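Local coordinates for uncharacterized protein (Bacteroides ovatus, PDB 4IPB) that is of unknown function but belongs to a family of putative beta-lactamase-inhibitor-like proteins with PepSY-like domains, at residues A[14-19]-A[40-45]; A[28-33]-A[134-139]; A[112-117]-A[121-126]. All coordinates share one frame; numbering follows the deposited sequence.

Interaction 1: residues A[14-19]-A[40-45]; sequences KMYPKA and FTKNVW
Met15, a selenomethionine in the last turn of helix 6-15, reaches Val44 of strand 40-46 with the end of its side chain: its CE lies 4.3 Å from Val44 CG1, a loose apolar touch. At Tyr16 the chain leaves the helix, and its ring makes most of the contact. With CG anti to its own carbonyl carbon (chi1 -66°), the ring is carried toward the strand, where CE2 comes to 3.7 Å from CG2 of Val44, the branch beside the valine's backbone N. Farther out, Tyr16 OH rests 3.9 Å from Lys42 CD, the two side chains crossing nearly at right angles. A water lies in the plane of the phenol at its edge and accepts from Lys42 NZ at 2.6 Å; its distance to Tyr16 OH is so short that this half of the bridge is doubtful. The phenol also hydrogen-bonds a glycerol, and Lys42 NZ is held chiefly by Thr57 OG1 of strand 52-58. From Tyr16 to Ala19 a type I turn, closed by Ala19 N to Tyr16 O at 3.2 Å, reverses the chain. The helix end thus packs on one face of the antiparallel sheet, with Tyr16 edge-to-face against Phe35 of strand 30-37 and Met15 reaching Trp52 of strand 52-58.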
loop_
_atom_site.group_PDB
_atom_site.type_symbol
_atom_site.label_atom_id
_atom_site.label_comp_id
_atom_site.label_asym_id
_atom_site.label_seq_id
_atom_site.Cartn_x
_atom_site.Cartn_y
_atom_site.Cartn_z
ATOM N N LYS A 14 -17.331 -1.885 10.577
ATOM C CA LYS A 14 -17.281 -0.563 11.218
ATOM C C LYS A 14 -16.406 0.455 10.472
ATOM O O LYS A 14 -16.803 1.646 10.338
ATOM C CB LYS A 14 -16.826 -0.699 12.643
ATOM C CG LYS A 14 -17.845 -1.459 13.484
ATOM C CD LYS A 14 -17.421 -1.450 14.927
ATOM C CE LYS A 14 -18.553 -2.022 15.738
ATOM N NZ LYS A 14 -18.403 -3.498 15.745
HETATM N N MSE A 15 -15.286 -0.007 9.927
HETATM C CA MSE A 15 -14.378 0.863 9.162
HETATM C C MSE A 15 -14.967 1.279 7.823
HETATM O O MSE A 15 -14.768 2.418 7.376
HETATM C CB MSE A 15 -13.033 0.178 8.946
HETATM C CG MSE A 15 -12.294 0.020 10.229
HETATM SE SE MSE A 15 -10.535 -0.736 9.929
HETATM C CE MSE A 15 -9.645 0.679 9.162
ATOM N N TYR A 16 -15.578 0.312 7.114
ATOM C CA TYR A 16 -16.028 0.477 5.759
ATOM C C TYR A 16 -17.444 -0.062 5.578
ATOM O O TYR A 16 -17.670 -1.063 4.872
ATOM C CB TYR A 16 -15.059 -0.234 4.797
ATOM C CG TYR A 16 -13.704 0.439 4.810
ATOM C CD1 TYR A 16 -13.497 1.607 4.132
ATOM C CD2 TYR A 16 -12.662 -0.104 5.469
ATOM C CE1 TYR A 16 -12.282 2.218 4.125
ATOM C CE2 TYR A 16 -11.459 0.541 5.545
ATOM C CZ TYR A 16 -11.276 1.696 4.865
ATOM O OH TYR A 16 -10.061 2.383 4.897
ATOM N N PRO A 17 -18.431 0.612 6.208
ATOM C CA PRO A 17 -19.801 0.090 6.224
ATOM C C PRO A 17 -20.429 -0.036 4.829
ATOM O O PRO A 17 -21.330 -0.869 4.630
ATOM C CB PRO A 17 -20.556 1.103 7.103
ATOM C CG PRO A 17 -19.718 2.316 7.120
ATOM C CD PRO A 17 -18.306 1.783 7.103
ATOM N N LYS A 18 -19.963 0.765 3.879
ATOM C CA LYS A 18 -20.566 0.775 2.537
ATOM C C LYS A 18 -19.777 -0.034 1.499
ATOM O O LYS A 18 -20.192 -0.132 0.338
ATOM C CB LYS A 18 -20.728 2.209 2.052
ATOM C CG LYS A 18 -21.573 3.048 2.994
ATOM C CD LYS A 18 -22.843 2.286 3.435
ATOM C CE LYS A 18 -24.041 3.191 3.537
ATOM N NZ LYS A 18 -23.841 4.454 4.291
ATOM N N ALA A 19 -18.668 -0.631 1.906
ATOM C CA ALA A 19 -17.896 -1.445 0.960
ATOM C C ALA A 19 -18.720 -2.619 0.458
ATOM O O ALA A 19 -19.455 -3.206 1.222
ATOM C CB ALA A 19 -16.660 -1.992 1.643
ATOM N N PHE A 40 -10.907 4.582 -5.232
ATOM C CA PHE A 40 -9.565 4.038 -4.987
ATOM C C PHE A 40 -9.602 2.580 -4.549
ATOM O O PHE A 40 -10.488 2.199 -3.789
ATOM C CB PHE A 40 -8.822 4.837 -3.872
ATOM C CG PHE A 40 -8.590 6.295 -4.193
ATOM C CD1 PHE A 40 -7.476 6.692 -4.902
ATOM C CD2 PHE A 40 -9.533 7.250 -3.834
ATOM C CE1 PHE A 40 -7.268 8.032 -5.230
ATOM C CE2 PHE A 40 -9.345 8.590 -4.159
ATOM C CZ PHE A 40 -8.196 8.983 -4.838
ATOM N N THR A 41 -8.660 1.795 -5.036
ATOM C CA THR A 41 -8.500 0.414 -4.570
ATOM C C THR A 41 -7.800 0.377 -3.252
ATOM O O THR A 41 -6.822 1.069 -3.046
ATOM C CB THR A 41 -7.744 -0.446 -5.574
ATOM O OG1 THR A 41 -8.533 -0.523 -6.751
ATOM C CG2 THR A 41 -7.520 -1.862 -5.049
ATOM N N LYS A 42 -8.340 -0.426 -2.338
ATOM C CA LYS A 42 -7.814 -0.566 -1.002
ATOM C C LYS A 42 -7.558 -2.028 -0.613
ATOM O O LYS A 42 -8.264 -2.938 -1.087
ATOM C CB LYS A 42 -8.826 -0.014 -0.011
ATOM C CG LYS A 42 -9.271 1.432 -0.226
ATOM C CD LYS A 42 -9.262 2.196 1.049
ATOM C CE LYS A 42 -9.474 3.675 0.802
ATOM N NZ LYS A 42 -8.437 4.466 1.496
ATOM N N ASN A 43 -6.506 -2.225 0.189
ATOM C CA ASN A 43 -6.250 -3.510 0.862
ATOM C C ASN A 43 -6.108 -3.185 2.322
ATOM O O ASN A 43 -5.201 -2.432 2.741
ATOM C CB ASN A 43 -4.994 -4.166 0.298
ATOM C CG ASN A 43 -5.212 -4.681 -1.078
ATOM O OD1 ASN A 43 -5.779 -5.775 -1.252
ATOM N ND2 ASN A 43 -4.783 -3.931 -2.072
ATOM N N VAL A 44 -7.027 -3.751 3.106
ATOM C CA VAL A 44 -7.094 -3.429 4.524
ATOM C C VAL A 44 -6.849 -4.721 5.289
ATOM O O VAL A 44 -7.568 -5.711 5.088
ATOM C CB VAL A 44 -8.470 -2.812 4.914
ATOM C CG1 VAL A 44 -8.535 -2.453 6.421
ATOM C CG2 VAL A 44 -8.798 -1.588 4.046
ATOM N N TRP A 45 -5.881 -4.675 6.192
ATOM C CA TRP A 45 -5.380 -5.854 6.877
ATOM C C TRP A 45 -5.718 -5.871 8.369
ATOM O O TRP A 45 -5.731 -4.822 9.018
ATOM C CB TRP A 45 -3.862 -5.932 6.711
ATOM C CG TRP A 45 -3.424 -6.163 5.332
ATOM C CD1 TRP A 45 -3.215 -5.236 4.308
ATOM C CD2 TRP A 45 -2.964 -7.423 4.811
ATOM N NE1 TRP A 45 -2.785 -5.896 3.180
ATOM C CE2 TRP A 45 -2.591 -7.219 3.472
ATOM C CE3 TRP A 45 -2.960 -8.738 5.320
ATOM C CZ2 TRP A 45 -2.171 -8.260 2.663
ATOM C CZ3 TRP A 45 -2.502 -9.741 4.558
ATOM C CH2 TRP A 45 -2.093 -9.515 3.225
HETATM O O HOH W 1 -9.196 4.432 3.941
#

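Interaction 2: residues A[28-33]-A[134-139]; sequences DGYYCA and LGPSTF
Tyr30, at the start of strand 30-37, meets Pro136 in the first turn of the short C-terminal helix 136-139, and both touch through carbon alone. The tyrosine begins with CB at 4.1 Å from Pro136 CG. Its chi1 of -65° puts the ring anti to the carbonyl carbon, with the CD2 corner turned to the proline; CD2 is 3.7 Å from Pro136 CB and equally near CG, an approach oblique to the ring. One atom further, CE2 is still 4.1 Å from Pro136 CB, and beyond it the ring runs on past the proline, the two side chains sliding by each other in opposite directions. Beside this pair, on the solvent-exposed side, Asp28 adds its CB, 4.1 Å from Pro136 CB. Its carboxylate passes alongside the start of the helix, OD2 lying 3.9 Å from Ser137 CB. At 4.0 Å from OD2, the backbone N of Ser137 is too far for a hydrogen bond, though the negative charge is probably favourable next to a helix N-terminus. Gly135 occupies the N-cap position, and its O accepts from Thr138 N at 2.9 Å. The helix lies against the strands at one end of the sheet: Pro136 also packs on Asp27 of strand 23-27, while Tyr30 leans on Trp45 of strand 40-46, Val53 of strand 52-58 and Leu140.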
loop_
_atom_site.group_PDB
_atom_site.type_symbol
_atom_site.label_atom_id
_atom_site.label_comp_id
_atom_site.label_asym_id
_atom_site.label_seq_id
_atom_site.Cartn_x
_atom_site.Cartn_y
_atom_site.Cartn_z
ATOM N N ASP A 28 0.520 -14.872 6.249
ATOM C CA ASP A 28 1.376 -14.711 7.437
ATOM C C ASP A 28 0.520 -14.468 8.665
ATOM O O ASP A 28 0.943 -13.765 9.597
ATOM C CB ASP A 28 2.416 -13.582 7.231
ATOM C CG ASP A 28 3.542 -13.976 6.262
ATOM O OD1 ASP A 28 3.676 -15.173 5.926
ATOM O OD2 ASP A 28 4.302 -13.083 5.841
ATOM N N GLY A 29 -0.685 -15.036 8.665
ATOM C CA GLY A 29 -1.589 -14.950 9.804
ATOM C C GLY A 29 -2.445 -13.723 9.907
ATOM O O GLY A 29 -3.201 -13.543 10.895
ATOM N N TYR A 30 -2.342 -12.844 8.898
ATOM C CA TYR A 30 -3.140 -11.600 8.872
ATOM C C TYR A 30 -4.210 -11.777 7.750
ATOM O O TYR A 30 -4.000 -12.553 6.803
ATOM C CB TYR A 30 -2.235 -10.413 8.550
ATOM C CG TYR A 30 -1.199 -10.124 9.589
ATOM C CD1 TYR A 30 -1.523 -9.427 10.712
ATOM C CD2 TYR A 30 0.088 -10.570 9.440
ATOM C CE1 TYR A 30 -0.573 -9.122 11.713
ATOM C CE2 TYR A 30 1.043 -10.299 10.415
ATOM C CZ TYR A 30 0.707 -9.560 11.532
ATOM O OH TYR A 30 1.637 -9.298 12.499
ATOM N N TYR A 31 -5.332 -11.093 7.861
ATOM C CA TYR A 31 -6.451 -11.177 6.920
ATOM C C TYR A 31 -6.517 -9.875 6.113
ATOM O O TYR A 31 -6.383 -8.772 6.741
ATOM C CB TYR A 31 -7.785 -11.323 7.695
ATOM C CG TYR A 31 -7.766 -12.565 8.522
ATOM C CD1 TYR A 31 -7.201 -12.570 9.814
ATOM C CD2 TYR A 31 -8.178 -13.760 7.992
ATOM C CE1 TYR A 31 -7.111 -13.743 10.566
ATOM C CE2 TYR A 31 -8.082 -14.916 8.731
ATOM C CZ TYR A 31 -7.554 -14.890 10.014
ATOM O OH TYR A 31 -7.438 -16.064 10.751
ATOM N N CYS A 32 -6.753 -9.986 4.820
ATOM C CA CYS A 32 -6.740 -8.830 3.921
ATOM C C CYS A 32 -8.062 -8.720 3.216
ATOM O O CYS A 32 -8.507 -9.705 2.590
ATOM C CB CYS A 32 -5.645 -8.999 2.894
ATOM S SG CYS A 32 -5.589 -7.679 1.647
ATOM N N ALA A 33 -8.676 -7.541 3.276
ATOM C CA ALA A 33 -9.876 -7.179 2.556
ATOM C C ALA A 33 -9.500 -6.274 1.365
ATOM O O ALA A 33 -8.924 -5.176 1.579
ATOM C CB ALA A 33 -10.825 -6.417 3.468
ATOM N N LEU A 134 3.612 -5.876 -1.366
ATOM C CA LEU A 134 2.991 -4.941 -0.442
ATOM C C LEU A 134 2.250 -5.649 0.717
ATOM O O LEU A 134 1.252 -5.149 1.212
ATOM C CB LEU A 134 2.016 -4.069 -1.233
ATOM C CG LEU A 134 2.635 -2.996 -2.161
ATOM C CD1 LEU A 134 1.522 -2.454 -3.047
ATOM C CD2 LEU A 134 3.408 -1.914 -1.421
ATOM N N GLY A 135 2.748 -6.799 1.136
ATOM C CA GLY A 135 2.137 -7.565 2.253
ATOM C C GLY A 135 2.781 -7.459 3.620
ATOM O O GLY A 135 3.702 -6.649 3.833
ATOM N N PRO A 136 2.298 -8.257 4.580
ATOM C CA PRO A 136 2.862 -8.273 5.928
ATOM C C PRO A 136 4.387 -8.409 5.949
ATOM O O PRO A 136 5.049 -7.732 6.751
ATOM C CB PRO A 136 2.198 -9.496 6.541
ATOM C CG PRO A 136 0.835 -9.418 5.957
ATOM C CD PRO A 136 1.077 -9.082 4.519
ATOM N N SER A 137 4.935 -9.232 5.076
ATOM C CA SER A 137 6.404 -9.424 5.106
ATOM C C SER A 137 7.161 -8.146 4.781
ATOM O O SER A 137 8.330 -7.977 5.204
ATOM C CB SER A 137 6.830 -10.575 4.209
ATOM O OG SER A 137 6.747 -10.257 2.843
ATOM N N THR A 138 6.530 -7.226 4.059
ATOM C CA THR A 138 7.183 -5.946 3.742
ATOM C C THR A 138 7.096 -4.930 4.866
ATOM O O THR A 138 8.015 -4.124 5.066
ATOM C CB THR A 138 6.578 -5.405 2.436
ATOM O OG1 THR A 138 6.892 -6.311 1.358
ATOM C CG2 THR A 138 7.049 -4.021 2.089
ATOM N N PHE A 139 5.975 -4.918 5.603
ATOM C CA PHE A 139 5.713 -3.878 6.600
ATOM C C PHE A 139 5.606 -4.310 8.055
ATOM O O PHE A 139 5.880 -3.500 8.934
ATOM C CB PHE A 139 4.399 -3.176 6.225
ATOM C CG PHE A 139 4.437 -2.514 4.893
ATOM C CD1 PHE A 139 5.215 -1.361 4.683
ATOM C CD2 PHE A 139 3.764 -3.034 3.830
ATOM C CE1 PHE A 139 5.208 -0.752 3.421
ATOM C CE2 PHE A 139 3.813 -2.468 2.575
ATOM C CZ PHE A 139 4.524 -1.297 2.379
#

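Interaction 3: residues A[112-117]-A[121-126]; sequences QLFYTP and LLKTRN
A beta hairpin joins strand 107-115 to the edge strand 121-126, pairing Gln112 with Arg125 and Leu113 with Thr124 in antiparallel register. Gln112 N donates to Arg125 O and Arg125 N to Gln112 O, both at 2.9 Å. Nearer the turn, Leu122 and Lys123 together face Phe114 in a classic beta bulge, in which Leu122 N donates to Phe114 O at 2.8 Å and Phe114 N to Lys123 O, Leu122 having helical backbone angles.

The side chains of Gln112 and Arg125 run side by side, and the bend at Arg125 chi3 (68°) turns the guanidinium edge to the amide. Gln112 OE1 accepts from NH2 at 2.8 Å and from NE at 2.9 Å. Sharing one acceptor makes both bonds bent, yet amide and guanidinium are only 3° from coplanar, so the pair is held flat; Phe114 CZ lies over a guanidinium face. The extended Lys123 chain crosses the Phe114 ring, placing CE over its centre, 3.7 Å from the centroid, and NZ in cation-pi range at 4.7 Å.

On the other face of the hairpin, Leu121 CD1 sits over the Tyr115 ring, 4.0 Å from its centroid, while Leu113 CD2 presses tightly on Thr124 CG2 at 3.5 Å. Leu113 and Tyr115 on this face pack against Phe73 of helix 67-75, and strand 97-104 borders strand 107-115 on the side away from the hairpin partner.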
loop_
_atom_site.group_PDB
_atom_site.type_symbol
_atom_site.label_atom_id
_atom_site.label_comp_id
_atom_site.label_asym_id
_atom_site.label_seq_id
_atom_site.Cartn_x
_atom_site.Cartn_y
_atom_site.Cartn_z
ATOM N N GLN A 112 10.823 -0.253 -5.806
ATOM C CA GLN A 112 9.934 0.418 -4.855
ATOM C C GLN A 112 10.732 1.438 -4.071
ATOM O O GLN A 112 11.813 1.111 -3.550
ATOM C CB GLN A 112 9.317 -0.524 -3.821
ATOM C CG GLN A 112 8.213 -1.392 -4.365
ATOM C CD GLN A 112 7.728 -2.359 -3.308
ATOM O OE1 GLN A 112 8.524 -2.989 -2.648
ATOM N NE2 GLN A 112 6.403 -2.472 -3.133
ATOM N N LEU A 113 10.180 2.644 -4.008
ATOM C CA LEU A 113 10.766 3.766 -3.295
ATOM C C LEU A 113 9.875 4.009 -2.103
ATOM O O LEU A 113 8.692 4.170 -2.265
ATOM C CB LEU A 113 10.795 5.016 -4.199
ATOM C CG LEU A 113 11.285 4.890 -5.617
ATOM C CD1 LEU A 113 11.202 6.222 -6.341
ATOM C CD2 LEU A 113 12.651 4.285 -5.617
ATOM N N PHE A 114 10.433 4.000 -0.890
ATOM C CA PHE A 114 9.698 4.193 0.384
ATOM C C PHE A 114 9.977 5.585 0.953
ATOM O O PHE A 114 11.110 5.852 1.456
ATOM C CB PHE A 114 10.139 3.134 1.375
ATOM C CG PHE A 114 9.795 1.704 0.943
ATOM C CD1 PHE A 114 10.564 1.055 0.018
ATOM C CD2 PHE A 114 8.776 1.005 1.583
ATOM C CE1 PHE A 114 10.274 -0.259 -0.356
ATOM C CE2 PHE A 114 8.498 -0.299 1.241
ATOM C CZ PHE A 114 9.237 -0.934 0.233
ATOM N N TYR A 115 8.971 6.453 0.853
ATOM C CA TYR A 115 9.060 7.819 1.293
ATOM C C TYR A 115 8.261 8.042 2.589
ATOM O O TYR A 115 7.157 7.517 2.742
ATOM C CB TYR A 115 8.476 8.804 0.240
ATOM C CG TYR A 115 9.392 9.058 -0.924
ATOM C CD1 TYR A 115 10.315 10.060 -0.858
ATOM C CD2 TYR A 115 9.294 8.309 -2.106
ATOM C CE1 TYR A 115 11.179 10.317 -1.915
ATOM C CE2 TYR A 115 10.162 8.549 -3.174
ATOM C CZ TYR A 115 11.077 9.554 -3.068
ATOM O OH TYR A 115 11.959 9.825 -4.092
ATOM N N THR A 116 8.786 8.916 3.415
ATOM C CA THR A 116 8.032 9.403 4.558
ATOM C C THR A 116 7.130 10.524 4.076
ATOM O O THR A 116 7.372 11.166 3.018
ATOM C CB THR A 116 8.934 9.943 5.701
ATOM O OG1 THR A 116 9.501 11.199 5.329
ATOM C CG2 THR A 116 10.061 8.952 6.079
ATOM N N PRO A 117 6.113 10.860 4.867
ATOM C CA PRO A 117 5.285 12.050 4.558
ATOM C C PRO A 117 6.015 13.368 4.513
ATOM O O PRO A 117 5.487 14.318 3.925
ATOM C CB PRO A 117 4.253 12.057 5.686
ATOM C CG PRO A 117 4.186 10.575 6.092
ATOM C CD PRO A 117 5.616 10.155 6.047
ATOM N N LEU A 121 13.399 9.876 1.500
ATOM C CA LEU A 121 13.509 8.580 0.895
ATOM C C LEU A 121 14.258 7.685 1.858
ATOM O O LEU A 121 15.455 7.829 2.009
ATOM C CB LEU A 121 14.205 8.624 -0.477
ATOM C CG LEU A 121 14.379 7.302 -1.211
ATOM C CD1 LEU A 121 13.043 6.569 -1.401
ATOM C CD2 LEU A 121 15.067 7.524 -2.570
ATOM N N LEU A 122 13.547 6.787 2.529
ATOM C CA LEU A 122 14.127 5.945 3.563
ATOM C C LEU A 122 14.972 4.781 2.972
ATOM O O LEU A 122 15.981 4.396 3.521
ATOM C CB LEU A 122 12.982 5.353 4.450
ATOM C CG LEU A 122 12.418 6.302 5.529
ATOM C CD1 LEU A 122 11.314 5.539 6.256
ATOM C CD2 LEU A 122 13.444 6.849 6.470
ATOM N N LYS A 123 14.454 4.191 1.912
ATOM C CA LYS A 123 15.011 2.981 1.314
ATOM C C LYS A 123 14.332 2.701 -0.015
ATOM O O LYS A 123 13.298 3.274 -0.302
ATOM C CB LYS A 123 14.810 1.787 2.245
ATOM C CG LYS A 123 13.367 1.405 2.449
ATOM C CD LYS A 123 13.227 0.236 3.397
ATOM C CE LYS A 123 11.763 -0.160 3.548
ATOM N NZ LYS A 123 11.714 -1.358 4.409
ATOM N N THR A 124 15.002 1.862 -0.816
ATOM C CA THR A 124 14.444 1.350 -2.059
ATOM C C THR A 124 14.729 -0.150 -2.119
ATOM O O THR A 124 15.629 -0.670 -1.444
ATOM C CB THR A 124 15.010 1.994 -3.302
ATOM O OG1 THR A 124 16.329 1.520 -3.507
ATOM C CG2 THR A 124 15.024 3.525 -3.213
ATOM N N ARG A 125 13.941 -0.830 -2.946
ATOM C CA ARG A 125 14.056 -2.250 -3.113
ATOM C C ARG A 125 13.832 -2.585 -4.573
ATOM O O ARG A 125 12.878 -2.119 -5.145
ATOM C CB ARG A 125 12.915 -2.916 -2.292
ATOM C CG ARG A 125 12.931 -4.392 -2.297
ATOM C CD ARG A 125 12.005 -4.946 -1.216
ATOM N NE ARG A 125 10.559 -4.723 -1.439
ATOM C CZ ARG A 125 9.638 -5.359 -0.724
ATOM N NH1 ARG A 125 10.045 -6.191 0.226
ATOM N NH2 ARG A 125 8.348 -5.192 -0.954
ATOM N N ASN A 126 14.663 -3.453 -5.135
ATOM C CA ASN A 126 14.479 -3.997 -6.490
ATOM C C ASN A 126 13.337 -5.009 -6.425
ATOM O O ASN A 126 13.404 -5.971 -5.625
ATOM C CB ASN A 126 15.771 -4.664 -6.940
ATOM C CG ASN A 126 15.746 -5.060 -8.393
ATOM O OD1 ASN A 126 14.743 -5.533 -8.876
ATOM N ND2 ASN A 126 16.849 -4.890 -9.072
#

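Interactions 1 and 3 lie on opposite sides of the chain's centre, 25 Å apart between centres, with interaction 2 in contact with both. Adjacent strands join interactions 1 and 2: Ala33 N probably donates to Val44 O at 2.8 Å, and Trp45 CH2 packs 3.5 Å from Pro136 CD. On the other flank, the helix 136-139 reaches the hairpin, where Thr138 OG1 and Arg125 NH2 are probably hydrogen-bonded at 3.0 Å and Phe139 CE1 lies 4.0 Å from Phe114 CE2. Segment 134-139 therefore bridges the early strands, 30-37 and 40-46, and the hairpin of the last two. Glycerol at Tyr16 and a diethylene glycol near Lys123 are probably crystallisation additives.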